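Local structure of farnesyltransferase, putative (Trypanosoma cruzi, 3WCA) at residues 45-50 / 275-279; 56-60 / 171-175; 88-92 / 133-137. The protein probably catalyses the magnesium-dependent condensation of two farnesyl diphosphate molecules to squalene with NADPH or NADH, the first step toward lanosterol. The protein carries 1 engineered substitution. One frame throughout, in Å; residues are numbered along the deposited sequence.

Contact 1 (45-50 / 275-279)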
ATOM      1  N   VAL A  45      -3.268   7.020 -11.086  1.00 33.86           N
ATOM      2  CA  VAL A  45      -3.030   5.676 -11.573  1.00 32.95           C
ATOM      3  C   VAL A  45      -4.311   4.957 -11.962  1.00 31.56           C
ATOM      4  O   VAL A  45      -4.336   4.218 -12.942  1.00 30.00           O
ATOM      5  CB  VAL A  45      -2.297   4.836 -10.513  1.00 35.21           C
ATOM      6  CG1 VAL A  45      -1.907   3.499 -11.094  1.00 32.27           C
ATOM      7  CG2 VAL A  45      -1.068   5.589 -10.027  1.00 37.20           C
ATOM      8  N   ILE A  46      -5.373   5.172 -11.192  1.00 28.62           N
ATOM      9  CA  ILE A  46      -6.631   4.517 -11.470  1.00 29.56           C
ATOM     10  C   ILE A  46      -7.161   4.866 -12.867  1.00 30.63           C
ATOM     11  O   ILE A  46      -7.925   4.105 -13.450  1.00 32.09           O
ATOM     12  CB  ILE A  46      -7.689   4.884 -10.399  1.00 30.40           C
ATOM     13  CG1 ILE A  46      -8.824   3.858 -10.420  1.00 28.39           C
ATOM     14  CG2 ILE A  46      -8.228   6.297 -10.643  1.00 26.49           C
ATOM     15  CD1 ILE A  46      -9.962   4.190  -9.467  1.00 29.67           C
ATOM     16  N   MET A  47      -6.735   5.999 -13.412  1.00 30.64           N
ATOM     17  CA  MET A  47      -7.202   6.415 -14.730  1.00 33.09           C
ATOM     18  C   MET A  47      -6.698   5.523 -15.858  1.00 32.01           C
ATOM     19  O   MET A  47      -7.184   5.609 -16.982  1.00 34.42           O
ATOM     20  CB  MET A  47      -6.815   7.874 -14.990  1.00 35.17           C
ATOM     21  CG  MET A  47      -7.531   8.867 -14.075  1.00 37.89           C
ATOM     22  SD  MET A  47      -9.350   8.674 -14.122  1.00 43.55           S
ATOM     23  CE  MET A  47      -9.805   9.291 -12.484  1.00 43.69           C
ATOM     24  N   GLU A  48      -5.720   4.677 -15.553  1.00 32.20           N
ATOM     25  CA  GLU A  48      -5.155   3.729 -16.517  1.00 30.51           C
ATOM     26  C   GLU A  48      -6.188   2.643 -16.840  1.00 31.67           C
ATOM     27  O   GLU A  48      -6.145   2.017 -17.903  1.00 34.11           O
ATOM     28  CB  GLU A  48      -3.918   3.037 -15.931  1.00 30.86           C
ATOM     29  CG  GLU A  48      -2.675   3.916 -15.735  1.00 33.07           C
ATOM     30  CD  GLU A  48      -2.226   4.598 -17.021  1.00 33.97           C
ATOM     31  OE1 GLU A  48      -2.417   4.017 -18.109  1.00 34.94           O
ATOM     32  OE2 GLU A  48      -1.669   5.711 -16.939  1.00 37.66           O
ATOM     33  N   LEU A  49      -7.107   2.416 -15.909  1.00 30.46           N
ATOM     34  CA  LEU A  49      -8.136   1.395 -16.061  1.00 32.14           C
ATOM     35  C   LEU A  49      -9.296   1.828 -16.938  1.00 33.30           C
ATOM     36  O   LEU A  49      -9.656   3.014 -16.980  1.00 31.07           O
ATOM     37  CB  LEU A  49      -8.673   0.979 -14.685  1.00 29.03           C
ATOM     38  CG  LEU A  49      -7.672   0.234 -13.795  1.00 30.30           C
ATOM     39  CD1 LEU A  49      -8.266   0.036 -12.418  1.00 29.57           C
ATOM     40  CD2 LEU A  49      -7.329  -1.110 -14.412  1.00 28.54           C
ATOM     41  N   ASP A  50      -9.871   0.858 -17.646  1.00 36.98           N
ATOM     42  CA  ASP A  50     -11.016   1.123 -18.510  1.00 43.04           C
ATOM     43  C   ASP A  50     -12.202   1.455 -17.607  1.00 44.86           C
ATOM     44  O   ASP A  50     -12.304   0.952 -16.487  1.00 43.28           O
ATOM     45  CB  ASP A  50     -11.343  -0.102 -19.374  1.00 44.35           C
ATOM     46  CG  ASP A  50     -10.317  -0.343 -20.464  1.00 46.87           C
ATOM     47  OD1 ASP A  50      -9.112  -0.230 -20.180  1.00 49.33           O
ATOM     48  OD2 ASP A  50     -10.713  -0.658 -21.607  1.00 52.77           O
ATOM     49  N   SER A 275      -4.238  -2.436 -19.721  1.00 29.40           N
ATOM     50  CA  SER A 275      -4.763  -1.473 -18.756  1.00 29.97           C
ATOM     51  C   SER A 275      -4.472  -1.975 -17.347  1.00 27.95           C
ATOM     52  O   SER A 275      -3.984  -1.226 -16.503  1.00 27.01           O
ATOM     53  CB  SER A 275      -6.279  -1.290 -18.911  1.00 31.06           C
ATOM     54  OG  SER A 275      -6.592  -0.594 -20.104  1.00 35.88           O
ATOM     55  N   VAL A 276      -4.788  -3.247 -17.109  1.00 27.40           N
ATOM     56  CA  VAL A 276      -4.575  -3.870 -15.814  1.00 27.25           C
ATOM     57  C   VAL A 276      -3.088  -3.833 -15.507  1.00 28.71           C
ATOM     58  O   VAL A 276      -2.685  -3.526 -14.390  1.00 28.29           O
ATOM     59  CB  VAL A 276      -5.069  -5.347 -15.796  1.00 29.18           C
ATOM     60  CG1 VAL A 276      -4.591  -6.051 -14.511  1.00 28.34           C
ATOM     61  CG2 VAL A 276      -6.609  -5.395 -15.883  1.00 21.60           C
ATOM     62  N   PHE A 277      -2.268  -4.130 -16.504  1.00 28.82           N
ATOM     63  CA  PHE A 277      -0.836  -4.111 -16.285  1.00 29.49           C
ATOM     64  C   PHE A 277      -0.295  -2.737 -15.873  1.00 31.39           C
ATOM     65  O   PHE A 277       0.433  -2.632 -14.884  1.00 30.25           O
ATOM     66  CB  PHE A 277      -0.089  -4.595 -17.521  1.00 30.30           C
ATOM     67  CG  PHE A 277       1.403  -4.533 -17.367  1.00 29.75           C
ATOM     68  CD1 PHE A 277       2.091  -3.341 -17.601  1.00 26.21           C
ATOM     69  CD2 PHE A 277       2.107  -5.643 -16.910  1.00 27.03           C
ATOM     70  CE1 PHE A 277       3.466  -3.250 -17.375  1.00 27.10           C
ATOM     71  CE2 PHE A 277       3.481  -5.570 -16.679  1.00 25.79           C
ATOM     72  CZ  PHE A 277       4.164  -4.366 -16.912  1.00 26.52           C
ATOM     73  N   ALA A 278      -0.639  -1.686 -16.612  1.00 29.82           N
ATOM     74  CA  ALA A 278      -0.124  -0.361 -16.262  1.00 29.71           C
ATOM     75  C   ALA A 278      -0.603   0.084 -14.877  1.00 27.63           C
ATOM     76  O   ALA A 278       0.173   0.636 -14.094  1.00 28.41           O
ATOM     77  CB  ALA A 278      -0.524   0.670 -17.329  1.00 25.67           C
ATOM     78  N   PHE A 279      -1.879  -0.155 -14.579  1.00 25.95           N
ATOM     79  CA  PHE A 279      -2.454   0.210 -13.286  1.00 23.26           C
ATOM     80  C   PHE A 279      -1.733  -0.515 -12.141  1.00 25.55           C
ATOM     81  O   PHE A 279      -1.523   0.059 -11.073  1.00 23.71           O
ATOM     82  CB  PHE A 279      -3.949  -0.146 -13.248  1.00 20.30           C
ATOM     83  CG  PHE A 279      -4.541  -0.107 -11.872  1.00 20.61           C
ATOM     84  CD1 PHE A 279      -4.908   1.102 -11.281  1.00 21.61           C
ATOM     85  CD2 PHE A 279      -4.686  -1.284 -11.136  1.00 20.65           C
ATOM     86  CE1 PHE A 279      -5.409   1.140  -9.971  1.00 19.88           C
ATOM     87  CE2 PHE A 279      -5.182  -1.260  -9.833  1.00 18.62           C
ATOM     88  CZ  PHE A 279      -5.543  -0.049  -9.247  1.00 18.28           C
TER

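Contact 2 (56-60 / 171-175)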
ATOM      1  N   ALA A  56     -15.517   0.170 -10.557  1.00 36.64           N
ATOM      2  CA  ALA A  56     -15.482  -0.828  -9.498  1.00 35.87           C
ATOM      3  C   ALA A  56     -14.293  -0.590  -8.560  1.00 35.69           C
ATOM      4  O   ALA A  56     -14.436  -0.627  -7.334  1.00 35.35           O
ATOM      5  CB  ALA A  56     -15.403  -2.213 -10.105  1.00 33.13           C
ATOM      6  N   VAL A  57     -13.119  -0.352  -9.139  1.00 32.87           N
ATOM      7  CA  VAL A  57     -11.923  -0.108  -8.343  1.00 29.16           C
ATOM      8  C   VAL A  57     -12.031   1.216  -7.581  1.00 29.19           C
ATOM      9  O   VAL A  57     -11.601   1.309  -6.428  1.00 28.43           O
ATOM     10  CB  VAL A  57     -10.665  -0.126  -9.229  1.00 26.67           C
ATOM     11  CG1 VAL A  57      -9.475   0.444  -8.484  1.00 26.90           C
ATOM     12  CG2 VAL A  57     -10.372  -1.549  -9.648  1.00 25.16           C
ATOM     13  N   CYS A  58     -12.617   2.234  -8.201  1.00 28.57           N
ATOM     14  CA  CYS A  58     -12.766   3.513  -7.515  1.00 30.19           C
ATOM     15  C   CYS A  58     -13.666   3.412  -6.280  1.00 31.14           C
ATOM     16  O   CYS A  58     -13.381   4.008  -5.237  1.00 31.10           O
ATOM     17  CB  CYS A  58     -13.340   4.567  -8.452  1.00 26.44           C
ATOM     18  SG  CYS A  58     -13.785   6.063  -7.585  1.00 32.17           S
ATOM     19  N   ILE A  59     -14.761   2.669  -6.410  1.00 32.10           N
ATOM     20  CA  ILE A  59     -15.697   2.487  -5.305  1.00 33.64           C
ATOM     21  C   ILE A  59     -15.065   1.614  -4.223  1.00 32.58           C
ATOM     22  O   ILE A  59     -15.266   1.842  -3.029  1.00 33.99           O
ATOM     23  CB  ILE A  59     -17.001   1.823  -5.792  1.00 33.42           C
ATOM     24  CG1 ILE A  59     -17.643   2.694  -6.864  1.00 34.70           C
ATOM     25  CG2 ILE A  59     -17.959   1.610  -4.617  1.00 33.01           C
ATOM     26  CD1 ILE A  59     -17.766   4.155  -6.453  1.00 39.43           C
ATOM     27  N   PHE A  60     -14.324   0.604  -4.669  1.00 30.99           N
ATOM     28  CA  PHE A  60     -13.616  -0.316  -3.793  1.00 31.50           C
ATOM     29  C   PHE A  60     -12.663   0.476  -2.897  1.00 34.78           C
ATOM     30  O   PHE A  60     -12.616   0.281  -1.676  1.00 36.44           O
ATOM     31  CB  PHE A  60     -12.825  -1.303  -4.651  1.00 30.28           C
ATOM     32  CG  PHE A  60     -11.943  -2.230  -3.871  1.00 30.03           C
ATOM     33  CD1 PHE A  60     -12.388  -2.804  -2.677  1.00 29.92           C
ATOM     34  CD2 PHE A  60     -10.703  -2.622  -4.386  1.00 29.74           C
ATOM     35  CE1 PHE A  60     -11.614  -3.768  -2.012  1.00 29.21           C
ATOM     36  CE2 PHE A  60      -9.924  -3.580  -3.734  1.00 28.46           C
ATOM     37  CZ  PHE A  60     -10.386  -4.161  -2.538  1.00 27.60           C
ATOM     38  N   GLY A 171      -8.294  -8.333  -3.376  1.00 31.00           N
ATOM     39  CA  GLY A 171      -9.469  -7.716  -3.968  1.00 32.55           C
ATOM     40  C   GLY A 171      -9.286  -7.338  -5.427  1.00 32.83           C
ATOM     41  O   GLY A 171     -10.083  -7.746  -6.273  1.00 32.02           O
ATOM     42  N   LEU A 172      -8.245  -6.559  -5.723  1.00 31.65           N
ATOM     43  CA  LEU A 172      -7.969  -6.149  -7.097  1.00 31.76           C
ATOM     44  C   LEU A 172      -7.834  -7.375  -7.987  1.00 30.57           C
ATOM     45  O   LEU A 172      -8.430  -7.436  -9.049  1.00 30.52           O
ATOM     46  CB  LEU A 172      -6.684  -5.307  -7.183  1.00 28.19           C
ATOM     47  CG  LEU A 172      -6.756  -3.896  -6.590  1.00 30.78           C
ATOM     48  CD1 LEU A 172      -5.405  -3.196  -6.725  1.00 29.10           C
ATOM     49  CD2 LEU A 172      -7.840  -3.101  -7.295  1.00 30.25           C
ATOM     50  N   THR A 173      -7.040  -8.347  -7.551  1.00 32.41           N
ATOM     51  CA  THR A 173      -6.843  -9.561  -8.327  1.00 32.86           C
ATOM     52  C   THR A 173      -8.195 -10.237  -8.618  1.00 35.63           C
ATOM     53  O   THR A 173      -8.415 -10.745  -9.719  1.00 36.99           O
ATOM     54  CB  THR A 173      -5.905 -10.542  -7.584  1.00 35.02           C
ATOM     55  OG1 THR A 173      -4.629  -9.918  -7.368  1.00 34.79           O
ATOM     56  CG2 THR A 173      -5.694 -11.817  -8.402  1.00 35.70           C
ATOM     57  N   LEU A 174      -9.107 -10.225  -7.644  1.00 34.95           N
ATOM     58  CA  LEU A 174     -10.422 -10.832  -7.846  1.00 35.96           C
ATOM     59  C   LEU A 174     -11.293  -9.956  -8.753  1.00 35.02           C
ATOM     60  O   LEU A 174     -12.177 -10.459  -9.440  1.00 36.08           O
ATOM     61  CB  LEU A 174     -11.126 -11.068  -6.508  1.00 33.81           C
ATOM     62  CG  LEU A 174     -10.506 -12.121  -5.581  1.00 37.18           C
ATOM     63  CD1 LEU A 174     -11.215 -12.066  -4.227  1.00 35.73           C
ATOM     64  CD2 LEU A 174     -10.612 -13.518  -6.201  1.00 34.37           C
ATOM     65  N   LEU A 175     -11.059  -8.648  -8.748  1.00 32.88           N
ATOM     66  CA  LEU A 175     -11.821  -7.778  -9.628  1.00 34.77           C
ATOM     67  C   LEU A 175     -11.321  -7.963 -11.063  1.00 35.42           C
ATOM     68  O   LEU A 175     -12.103  -7.867 -11.999  1.00 36.21           O
ATOM     69  CB  LEU A 175     -11.684  -6.305  -9.230  1.00 31.66           C
ATOM     70  CG  LEU A 175     -12.434  -5.814  -8.000  1.00 33.32           C
ATOM     71  CD1 LEU A 175     -12.184  -4.326  -7.849  1.00 30.57           C
ATOM     72  CD2 LEU A 175     -13.930  -6.081  -8.136  1.00 31.59           C
TER

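Contact 3 (88-92 / 133-137)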
ATOM      1  N   PHE A  88     -19.192  -2.482   8.972  1.00 42.92           N
ATOM      2  CA  PHE A  88     -19.063  -1.461   7.958  1.00 41.52           C
ATOM      3  C   PHE A  88     -19.523  -2.001   6.623  1.00 41.30           C
ATOM      4  O   PHE A  88     -20.214  -1.316   5.883  1.00 42.60           O
ATOM      5  CB  PHE A  88     -17.621  -0.989   7.835  1.00 42.43           C
ATOM      6  CG  PHE A  88     -17.496   0.409   7.319  1.00 41.26           C
ATOM      7  CD1 PHE A  88     -17.673   1.493   8.176  1.00 41.41           C
ATOM      8  CD2 PHE A  88     -17.213   0.647   5.978  1.00 41.41           C
ATOM      9  CE1 PHE A  88     -17.566   2.800   7.703  1.00 41.75           C
ATOM     10  CE2 PHE A  88     -17.103   1.948   5.496  1.00 40.12           C
ATOM     11  CZ  PHE A  88     -17.280   3.028   6.362  1.00 39.42           C
ATOM     12  N   HIS A  89     -19.144  -3.237   6.323  1.00 43.49           N
ATOM     13  CA  HIS A  89     -19.526  -3.859   5.060  1.00 46.89           C
ATOM     14  C   HIS A  89     -21.042  -3.984   4.900  1.00 48.69           C
ATOM     15  O   HIS A  89     -21.552  -3.985   3.780  1.00 51.02           O
ATOM     16  CB  HIS A  89     -18.884  -5.243   4.931  1.00 48.09           C
ATOM     17  CG  HIS A  89     -19.530  -6.295   5.779  1.00 51.02           C
ATOM     18  ND1 HIS A  89     -19.594  -6.211   7.154  1.00 53.67           N
ATOM     19  CD2 HIS A  89     -20.134  -7.461   5.446  1.00 51.14           C
ATOM     20  CE1 HIS A  89     -20.211  -7.278   7.630  1.00 52.69           C
ATOM     21  NE2 HIS A  89     -20.547  -8.053   6.614  1.00 52.34           N
ATOM     22  N   GLU A  90     -21.766  -4.087   6.012  1.00 49.51           N
ATOM     23  CA  GLU A  90     -23.219  -4.209   5.943  1.00 51.43           C
ATOM     24  C   GLU A  90     -23.868  -2.943   5.397  1.00 51.04           C
ATOM     25  O   GLU A  90     -24.907  -3.010   4.744  1.00 52.65           O
ATOM     26  CB  GLU A  90     -23.799  -4.550   7.325  1.00 52.27           C
ATOM     27  CG  GLU A  90     -23.409  -5.951   7.801  1.00 56.97           C
ATOM     28  CD  GLU A  90     -23.910  -6.289   9.197  1.00 58.01           C
ATOM     29  OE1 GLU A  90     -23.495  -7.345   9.731  1.00 58.42           O
ATOM     30  OE2 GLU A  90     -24.713  -5.509   9.755  1.00 58.11           O
ATOM     31  N   HIS A  91     -23.246  -1.795   5.643  1.00 50.14           N
ATOM     32  CA  HIS A  91     -23.785  -0.525   5.172  1.00 50.14           C
ATOM     33  C   HIS A  91     -23.748  -0.366   3.650  1.00 49.29           C
ATOM     34  O   HIS A  91     -24.410   0.511   3.094  1.00 48.32           O
ATOM     35  CB  HIS A  91     -23.034   0.632   5.824  1.00 52.41           C
ATOM     36  CG  HIS A  91     -22.974   0.541   7.316  1.00 54.96           C
ATOM     37  ND1 HIS A  91     -24.063   0.188   8.082  1.00 55.64           N
ATOM     38  CD2 HIS A  91     -21.961   0.771   8.184  1.00 54.39           C
ATOM     39  CE1 HIS A  91     -23.724   0.203   9.358  1.00 56.16           C
ATOM     40  NE2 HIS A  91     -22.454   0.553   9.447  1.00 55.19           N
ATOM     41  N   LEU A  92     -22.971  -1.207   2.980  1.00 48.71           N
ATOM     42  CA  LEU A  92     -22.868  -1.149   1.524  1.00 50.33           C
ATOM     43  C   LEU A  92     -24.232  -1.280   0.843  1.00 51.90           C
ATOM     44  O   LEU A  92     -24.427  -0.797  -0.274  1.00 50.81           O
ATOM     45  CB  LEU A  92     -21.937  -2.260   1.020  1.00 49.41           C
ATOM     46  CG  LEU A  92     -20.464  -1.939   0.742  1.00 48.75           C
ATOM     47  CD1 LEU A  92     -20.028  -0.662   1.461  1.00 49.58           C
ATOM     48  CD2 LEU A  92     -19.620  -3.127   1.167  1.00 45.67           C
ATOM     49  N   SER A 133     -17.407  -6.223  -0.783  1.00 38.68           N
ATOM     50  CA  SER A 133     -18.020  -6.441   0.521  1.00 38.28           C
ATOM     51  C   SER A 133     -17.173  -7.424   1.315  1.00 35.92           C
ATOM     52  O   SER A 133     -16.982  -7.266   2.526  1.00 36.44           O
ATOM     53  CB  SER A 133     -19.437  -6.997   0.341  1.00 40.35           C
ATOM     54  OG  SER A 133     -20.153  -6.946   1.555  1.00 45.62           O
ATOM     55  N   GLY A 134     -16.647  -8.425   0.616  1.00 34.33           N
ATOM     56  CA  GLY A 134     -15.835  -9.446   1.259  1.00 34.57           C
ATOM     57  C   GLY A 134     -14.508  -8.946   1.797  1.00 35.85           C
ATOM     58  O   GLY A 134     -14.082  -9.340   2.892  1.00 34.55           O
ATOM     59  N   ILE A 135     -13.838  -8.094   1.021  1.00 34.26           N
ATOM     60  CA  ILE A 135     -12.552  -7.548   1.434  1.00 32.04           C
ATOM     61  C   ILE A 135     -12.772  -6.516   2.529  1.00 31.30           C
ATOM     62  O   ILE A 135     -12.004  -6.441   3.478  1.00 33.44           O
ATOM     63  CB  ILE A 135     -11.801  -6.884   0.245  1.00 32.75           C
ATOM     64  CG1 ILE A 135     -11.537  -7.922  -0.852  1.00 32.55           C
ATOM     65  CG2 ILE A 135     -10.478  -6.299   0.720  1.00 31.24           C
ATOM     66  CD1 ILE A 135     -10.719  -9.105  -0.394  1.00 30.84           C
ATOM     67  N   CYS A 136     -13.831  -5.724   2.390  1.00 32.38           N
ATOM     68  CA  CYS A 136     -14.165  -4.687   3.373  1.00 33.99           C
ATOM     69  C   CYS A 136     -14.290  -5.248   4.791  1.00 34.45           C
ATOM     70  O   CYS A 136     -13.736  -4.699   5.743  1.00 35.12           O
ATOM     71  CB  CYS A 136     -15.475  -4.010   2.992  1.00 26.58           C
ATOM     72  SG  CYS A 136     -16.011  -2.820   4.207  1.00 35.21           S
ATOM     73  N   GLU A 137     -15.031  -6.344   4.912  1.00 36.62           N
ATOM     74  CA  GLU A 137     -15.244  -7.008   6.192  1.00 37.78           C
ATOM     75  C   GLU A 137     -13.937  -7.561   6.776  1.00 37.14           C
ATOM     76  O   GLU A 137     -13.617  -7.321   7.941  1.00 36.74           O
ATOM     77  CB  GLU A 137     -16.259  -8.144   6.020  1.00 38.15           C
ATOM     78  CG  GLU A 137     -16.486  -8.957   7.278  1.00 42.98           C
ATOM     79  CD  GLU A 137     -17.729  -9.828   7.202  1.00 45.78           C
ATOM     80  OE1 GLU A 137     -17.825 -10.666   6.277  1.00 44.81           O
ATOM     81  OE2 GLU A 137     -18.607  -9.667   8.078  1.00 48.31           O
TER

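Contact 1 (45-50 / 275-279)
L49 lies against the ring of F279, and this pair is the tight part of the contact. The methyl CD1 of L49 stands 3.7 Å from the F279 ring centroid and only 12° off the ring normal, which identifies a CH-pi contact over the face. CG of L49 closes the same side at 3.7 Å from CG of F279. The ring reaches the 45-50 turn because its CG is anti to the backbone N (chi1 166°). Its edge then meets that turn, with V45 O in the ring plane and I46 CA 3.8 Å from F279 CD1. V45 adds its CG1, 3.8 Å from F279 CD1, with the two side chains crossing at about a right angle.

The other end is polar and more exposed to solvent. It is held at one point, where S275 OG donates a short hydrogen bond of 2.5 Å to OD1 of D50, entering almost in line with the CG-OD1 bond. E48, partly exposed, is looser: its bent chain gets no closer to A278 than OE1 to CB, 3.9 Å.

The contact belongs to the helical fold of the squalene/phytoene synthase family, the F279 side chain lying about 5 Å from the bound farnesyl thiodiphosphate. Beyond the two segments, F279 also packs on L172 and Y176 of helix 154-179, L49 on V57 of helix 51-72, and V45 on I282 and P283, so the turn is wedged between helices 51-72 and 274-294.

Contact 2 (56-60 / 171-175)
Two antiparallel helices of the all-helical isoprenoid synthase fold meet here: helix 51-72, which carries the magnesium ligands D68, E71 and D72 further along, and helix 154-179, which contributes L172 to the pocket of the bound farnesyl thiodiphosphate. Their local axes approach to 11.1 Å, and their directions differ by 157°. That spacing is bridged by apolar side chains, one of which reaches the opposing backbone at G171, with no hydrogen bond between the two segments.

V57 occupies the middle. Its CG2 methyl is 3.8 Å from CD2 of L172 and 3.8 Å from CD1 of L175, so a single branch touches leucines from successive turns. V57 crosses L172 at about a right angle and L175 more obliquely. F60 fills the next turn. With CG anti to the backbone N (chi1 175°), its ring extends to the opposing helix, where CZ comes 3.9 Å from CA of G171; this residue has no side chain to intervene, and the ring can approach the backbone directly. The CD2 corner of the same ring meets the leucines again, 4.1 Å from L172 CD2 and 4.1 Å from L175 CD1. A56 adds a looser contact, its CB 4.5 Å from CD1 of L175.

Helix 126-147 borders the interface, with Y128 against A56 and L175, and I132 against F60. All six touching residues are buried. The arrangement is that of a helix-bundle core in a squalene/phytoene synthase, where L172 touches both the packed interior and the ligand.

Contact 3 (88-92 / 133-137)
The imidazole of H89 is overlapped on one face by the side chain of E137. CB of E137 sits 3.9 Å from the ring centroid and 17° off its normal, a CH-pi contact, and the carboxylate carbon CD follows over the rim of that face. Ring and carboxylate planes are 41° apart, so this is not a parallel stack. OE2 comes 2.9 Å from NE2 of H89, yet it approaches from above the ring and the angle is too poor for a hydrogen bond. The opposite face carries the CG methylene of E90, likewise toward the rim. The nearby E137 carboxylate would probably favour a protonated ring, that of E90 being farther off. H89 gains this place with CG between its backbone N and carbonyl carbon (chi1 75°), and S133 OG lies in the ring plane, 3.9 Å from CD2.

Away from the imidazole the contact is apolar. C136 SG is 3.8 Å from CA of H89 and also meets F88 at the ring edge, 5.4 Å from the centroid. CD2 of L92 packs 3.7 Å from CA of S133.

F88 also touches A66 and L67 of helix 51-72, while V63 of that helix receives L92 and C136. The C136-F88 pair is a cysteine sulfur-aromatic contact set within the helical bundle of the synthase fold, where the 88-92 segment meets helix 126-147 beside the helix that carries the magnesium ligands.

How the contacts relate
Contacts 1, 2 and 3 are nested along the chain: 88-92/133-137 lies inside the loop closed by 56-60/171-175, which lies inside that closed by 45-50/275-279. In space they form a succession, with centres about 12 Å apart from contact 1 to contact 2, about 13 Å from contact 2 to contact 3, and about 24 Å between the outer two, which do not touch. Contact 2 is therefore the joint: F279 CE2 is 3.7 Å from L172 CD1, and G171 CA is 3.7 Å from I135 CG1. Helices 274-294, 154-179, 51-72 and 126-147 thereby pack continuously. Contacts 1 and 2 lie beside the ligand; contact 3 ends the row, near the magnesium-bearing helix.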